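GH3 beta-N-acetylglucosaminidase (Paenibacillaceae, PDB 6K5J) hydrolyses terminal beta-linked N-acetylglucosamine residues, as a family 3 glycoside hydrolase with a TIM-barrel-type N-terminal domain. Local coordinates at residues Leu113-Ala118 with Phe172-Val177; Leu164-Val169 with Ile220-Asp225. All coordinates share one frame; numbering follows the deposited sequence.

Contact 1 (Leu113-Ala118 with Phe172-Val177)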
loop_
_atom_site.group_PDB
_atom_site.type_symbol
_atom_site.label_atom_id
_atom_site.label_comp_id
_atom_site.label_asym_id
_atom_site.label_seq_id
_atom_site.Cartn_x
_atom_site.Cartn_y
_atom_site.Cartn_z
ATOM N N LEU A 113 1.261 -17.681 -3.680
ATOM C CA LEU A 113 2.352 -16.716 -3.684
ATOM C C LEU A 113 1.990 -15.468 -2.903
ATOM O O LEU A 113 2.877 -14.822 -2.334
ATOM C CB LEU A 113 2.726 -16.338 -5.111
ATOM C CG LEU A 113 2.994 -17.532 -6.024
ATOM C CD1 LEU A 113 3.321 -17.050 -7.439
ATOM C CD2 LEU A 113 4.105 -18.404 -5.460
ATOM N N ALA A 114 0.707 -15.104 -2.876
ATOM C CA ALA A 114 0.298 -13.987 -2.031
ATOM C C ALA A 114 0.478 -14.332 -0.559
ATOM O O ALA A 114 0.871 -13.474 0.241
ATOM C CB ALA A 114 -1.150 -13.593 -2.334
ATOM N N TYR A 115 0.208 -15.586 -0.181
ATOM C CA TYR A 115 0.513 -16.013 1.183
ATOM C C TYR A 115 1.999 -15.860 1.482
ATOM O O TYR A 115 2.382 -15.305 2.518
ATOM C CB TYR A 115 0.085 -17.469 1.423
ATOM C CG TYR A 115 0.432 -17.937 2.827
ATOM C CD1 TYR A 115 1.681 -18.489 3.116
ATOM C CD2 TYR A 115 -0.469 -17.791 3.869
ATOM C CE1 TYR A 115 2.011 -18.886 4.405
ATOM C CE2 TYR A 115 -0.151 -18.198 5.161
ATOM C CZ TYR A 115 1.085 -18.744 5.420
ATOM O OH TYR A 115 1.396 -19.140 6.706
ATOM N N GLU A 116 2.852 -16.396 0.612
ATOM C CA GLU A 116 4.276 -16.377 0.921
ATOM C C GLU A 116 4.811 -14.952 0.943
ATOM O O GLU A 116 5.633 -14.612 1.798
ATOM C CB GLU A 116 5.058 -17.243 -0.065
ATOM C CG GLU A 116 4.482 -18.633 -0.176
ATOM C CD GLU A 116 5.335 -19.570 -0.975
ATOM O OE1 GLU A 116 5.905 -19.135 -2.001
ATOM O OE2 GLU A 116 5.424 -20.754 -0.576
ATOM N N ALA A 117 4.347 -14.105 0.019
ATOM C CA ALA A 117 4.763 -12.707 0.026
ATOM C C ALA A 117 4.379 -12.031 1.338
ATOM O O ALA A 117 5.200 -11.353 1.972
ATOM C CB ALA A 117 4.140 -11.993 -1.170
ATOM N N ALA A 118 3.137 -12.229 1.773
ATOM C CA ALA A 118 2.674 -11.606 3.007
ATOM C C ALA A 118 3.379 -12.191 4.216
ATOM O O ALA A 118 3.648 -11.480 5.195
ATOM C CB ALA A 118 1.159 -11.771 3.139
ATOM N N PHE A 172 0.095 -12.707 6.851
ATOM C CA PHE A 172 0.406 -11.707 7.872
ATOM C C PHE A 172 0.115 -12.254 9.268
ATOM O O PHE A 172 0.959 -12.176 10.168
ATOM C CB PHE A 172 -0.406 -10.422 7.654
ATOM C CG PHE A 172 0.016 -9.604 6.454
ATOM C CD1 PHE A 172 1.355 -9.344 6.192
ATOM C CD2 PHE A 172 -0.946 -9.072 5.604
ATOM C CE1 PHE A 172 1.724 -8.585 5.101
ATOM C CE2 PHE A 172 -0.587 -8.319 4.485
ATOM C CZ PHE A 172 0.749 -8.082 4.234
ATOM N N GLN A 173 -1.085 -12.803 9.470
ATOM C CA GLN A 173 -1.482 -13.175 10.828
ATOM C C GLN A 173 -0.769 -14.437 11.309
ATOM O O GLN A 173 -0.487 -14.557 12.505
ATOM C CB GLN A 173 -3.009 -13.298 10.904
ATOM C CG GLN A 173 -3.639 -11.899 10.808
ATOM C CD GLN A 173 -5.152 -11.849 10.746
ATOM O OE1 GLN A 173 -5.724 -10.759 10.704
ATOM N NE2 GLN A 173 -5.805 -13.003 10.741
ATOM N N ASP A 174 -0.426 -15.356 10.397
ATOM C CA ASP A 174 0.405 -16.504 10.760
ATOM C C ASP A 174 1.754 -16.060 11.306
ATOM O O ASP A 174 2.328 -16.733 12.170
ATOM C CB ASP A 174 0.621 -17.424 9.550
ATOM C CG ASP A 174 -0.538 -18.373 9.316
ATOM O OD1 ASP A 174 -1.478 -18.382 10.132
ATOM O OD2 ASP A 174 -0.514 -19.108 8.304
ATOM N N ALA A 175 2.270 -14.930 10.828
ATOM C CA ALA A 175 3.548 -14.402 11.284
ATOM C C ALA A 175 3.417 -13.532 12.527
ATOM O O ALA A 175 4.418 -12.965 12.978
ATOM C CB ALA A 175 4.220 -13.600 10.166
ATOM N N GLY A 176 2.221 -13.419 13.097
ATOM C CA GLY A 176 2.034 -12.625 14.290
ATOM C C GLY A 176 1.786 -11.150 14.047
ATOM O O GLY A 176 1.984 -10.346 14.959
ATOM N N VAL A 177 1.353 -10.765 12.850
ATOM C CA VAL A 177 1.063 -9.367 12.534
ATOM C C VAL A 177 -0.422 -9.256 12.216
ATOM O O VAL A 177 -0.927 -9.956 11.328
ATOM C CB VAL A 177 1.917 -8.858 11.362
ATOM C CG1 VAL A 177 1.479 -7.456 10.949
ATOM C CG2 VAL A 177 3.393 -8.883 11.738
#
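Tyr115 and Ala118 of helix 111-127 meet Asp174 and Phe172 at the end of helix 158-174, a helix-to-helix contact in the TIM-barrel-type domain with one apolar and one polar foothold. On the buried side the methyl of Ala118 sits over the centre of the Phe172 ring, a CH-pi contact with CB 3.8 Å from the centroid and 10° off the ring normal. On the same side as the methyl, Ala118 O lies 3.3 Å from Phe172 CD1, above the ring plane. Ile121, Ala135 and Pro136 pack against the same phenylalanine. With a leucine at Phe172 the flat surface under the Ala118 methyl would probably be lost, and the two helices would fit less closely here. On the outer side Tyr115, its CG anti to the backbone N (chi1 178°), carries its OH across to the end of helix 158-174 and donates to Asp174 OD2, a very short hydrogen bond of 2.5 Å. The carboxylate oxygen lies in the plane of the tyrosine ring, while the carboxylate itself is turned 68° from it. Arg170 adds a long, weak ion pair to the same oxygen. The phenol-carboxylate bond probably limits the turning of the exposed Asp174 side chain, complementing the nonpolar grip beneath.

Contact 2 (Leu164-Val169 with Ile220-Asp225)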
loop_
_atom_site.group_PDB
_atom_site.type_symbol
_atom_site.label_atom_id
_atom_site.label_comp_id
_atom_site.label_asym_id
_atom_site.label_seq_id
_atom_site.Cartn_x
_atom_site.Cartn_y
_atom_site.Cartn_z
ATOM N N LEU A 164 -6.596 -14.047 -3.529
ATOM C CA LEU A 164 -5.254 -13.664 -3.102
ATOM C C LEU A 164 -5.290 -12.902 -1.782
ATOM O O LEU A 164 -4.417 -13.095 -0.927
ATOM C CB LEU A 164 -4.580 -12.805 -4.178
ATOM C CG LEU A 164 -3.790 -13.515 -5.277
ATOM C CD1 LEU A 164 -4.605 -14.621 -5.934
ATOM C CD2 LEU A 164 -3.309 -12.482 -6.311
ATOM N N GLY A 165 -6.299 -12.044 -1.601
ATOM C CA GLY A 165 -6.341 -11.199 -0.417
ATOM C C GLY A 165 -6.509 -11.966 0.879
ATOM O O GLY A 165 -5.894 -11.617 1.888
ATOM N N THR A 166 -7.350 -13.010 0.887
ATOM C CA THR A 166 -7.499 -13.754 2.135
ATOM C C THR A 166 -6.242 -14.533 2.468
ATOM O O THR A 166 -5.929 -14.716 3.647
ATOM C CB THR A 166 -8.701 -14.707 2.108
ATOM O OG1 THR A 166 -8.585 -15.621 1.011
ATOM C CG2 THR A 166 -10.006 -13.921 2.003
ATOM N N GLU A 167 -5.505 -14.992 1.454
ATOM C CA GLU A 167 -4.232 -15.647 1.724
ATOM C C GLU A 167 -3.192 -14.659 2.239
ATOM O O GLU A 167 -2.347 -15.030 3.062
ATOM C CB GLU A 167 -3.736 -16.359 0.466
ATOM C CG GLU A 167 -4.417 -17.731 0.272
ATOM C CD GLU A 167 -4.166 -18.648 1.464
ATOM O OE1 GLU A 167 -3.064 -19.225 1.532
ATOM O OE2 GLU A 167 -5.050 -18.782 2.340
ATOM N N ALA A 168 -3.226 -13.409 1.765
ATOM C CA ALA A 168 -2.328 -12.400 2.326
ATOM C C ALA A 168 -2.640 -12.153 3.795
ATOM O O ALA A 168 -1.723 -12.049 4.622
ATOM C CB ALA A 168 -2.416 -11.096 1.526
ATOM N N VAL A 169 -3.926 -12.037 4.134
ATOM C CA VAL A 169 -4.335 -11.916 5.538
ATOM C C VAL A 169 -3.748 -13.053 6.362
ATOM O O VAL A 169 -3.182 -12.836 7.443
ATOM C CB VAL A 169 -5.869 -11.892 5.656
ATOM C CG1 VAL A 169 -6.279 -12.038 7.129
ATOM C CG2 VAL A 169 -6.421 -10.592 5.080
ATOM N N ILE A 220 -13.586 -11.466 6.208
ATOM C CA ILE A 220 -14.290 -11.496 7.489
ATOM C C ILE A 220 -14.671 -12.923 7.851
ATOM O O ILE A 220 -14.484 -13.360 8.999
ATOM C CB ILE A 220 -15.520 -10.570 7.424
ATOM C CG1 ILE A 220 -15.073 -9.109 7.383
ATOM C CG2 ILE A 220 -16.458 -10.800 8.619
ATOM C CD1 ILE A 220 -16.153 -8.148 6.886
ATOM N N ALA A 221 -15.176 -13.685 6.869
ATOM C CA ALA A 221 -15.564 -15.073 7.123
ATOM C C ALA A 221 -14.391 -15.905 7.630
ATOM O O ALA A 221 -14.562 -16.762 8.507
ATOM C CB ALA A 221 -16.147 -15.698 5.850
ATOM N N ARG A 222 -13.191 -15.676 7.095
ATOM C CA ARG A 222 -12.045 -16.490 7.472
ATOM C C ARG A 222 -11.330 -15.986 8.715
ATOM O O ARG A 222 -10.504 -16.716 9.272
ATOM C CB ARG A 222 -11.056 -16.587 6.307
ATOM C CG ARG A 222 -11.550 -17.515 5.208
ATOM C CD ARG A 222 -10.878 -17.226 3.879
ATOM N NE ARG A 222 -11.369 -18.121 2.831
ATOM C CZ ARG A 222 -12.535 -17.981 2.202
ATOM N NH1 ARG A 222 -13.344 -16.971 2.503
ATOM N NH2 ARG A 222 -12.893 -18.850 1.264
ATOM N N GLY A 223 -11.628 -14.774 9.166
ATOM C CA GLY A 223 -10.989 -14.241 10.351
ATOM C C GLY A 223 -9.949 -13.195 10.020
ATOM O O GLY A 223 -8.843 -13.540 9.590
ATOM N N VAL A 224 -10.285 -11.914 10.186
ATOM C CA VAL A 224 -9.342 -10.827 9.927
ATOM C C VAL A 224 -9.307 -9.906 11.145
ATOM O O VAL A 224 -10.349 -9.561 11.713
ATOM C CB VAL A 224 -9.692 -10.048 8.639
ATOM C CG1 VAL A 224 -11.074 -9.399 8.738
ATOM C CG2 VAL A 224 -8.597 -9.004 8.321
ATOM N N ASP A 225 -8.098 -9.510 11.546
ATOM C CA ASP A 225 -7.924 -8.788 12.803
ATOM C C ASP A 225 -8.513 -7.386 12.755
ATOM O O ASP A 225 -8.994 -6.891 13.779
ATOM C CB ASP A 225 -6.442 -8.701 13.168
ATOM C CG ASP A 225 -5.905 -9.995 13.747
ATOM O OD1 ASP A 225 -6.712 -10.904 14.056
ATOM O OD2 ASP A 225 -4.677 -10.102 13.887
#
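Val169 and Thr166, on one side of helix 158-174, face the chain as it leaves helix 213-222 and turns toward strand 226-229, so the contact joins helix 158-174 to the C-terminal end of helix 213-222 in the barrel-type domain. Its inner part belongs to two buried valines. Val169 CG1 is anti to its own backbone N (chi1 169°), which carries this methyl across to Val224 CG2 at 4.0 Å, the two side chains crossing at about a right angle. The same methyl rests 3.9 Å from Gly223 O, a carbonyl that accepts a hydrogen bond from Gln173. Val181 of strand 178-184 touches both valines, extending the apolar patch down to the sheet and packing this side in from behind.

The other side is as close in distance but lies at the solvent-exposed edge. Arg222, extended from CG to NE, passes the threonine at a slant and lays its CD 3.8 Å from Thr166 CB and 3.9 Å from Thr166 CG2. Only the aliphatic part of the arginine does the touching: no hydrogen bond spans the two segments, and NE stays 4.2 Å from Thr166 OG1. The polar ends are engaged within their own helices, Thr166 OG1 with Ala162 O and Arg222 NH1 in a salt bridge with Glu218. Glu167 is likewise taken up by Arg170, its OE2 remaining 6.4 Å from Arg222 NE.

The contact therefore rests on van der Waals fit, buried at the valines and exposed at the arginine, whose charge is probably balanced mainly by Glu218 and adds little direct attraction between the two segments.

From the N terminus, helix 111-127 comes first, and contact 1 closes the long excursion from 113-118 to 172-177 through strand 132-133. Before that loop is complete the chain has already passed 164-169, which opens the loop closed by contact 2 when 220-225 is reached, beyond strand 178-184. The two loops thus cross, and both draw on helix 158-174, which lies between helix 111-127 and the end of helix 213-222. Their centres are 10 Å apart. Gln173 joins them directly: its OE1 is 2.8 Å from Asp225 N, a probable hydrogen bond. Together they tie helices 111-127, 158-174 and 213-222 of one domain side by side around the strands.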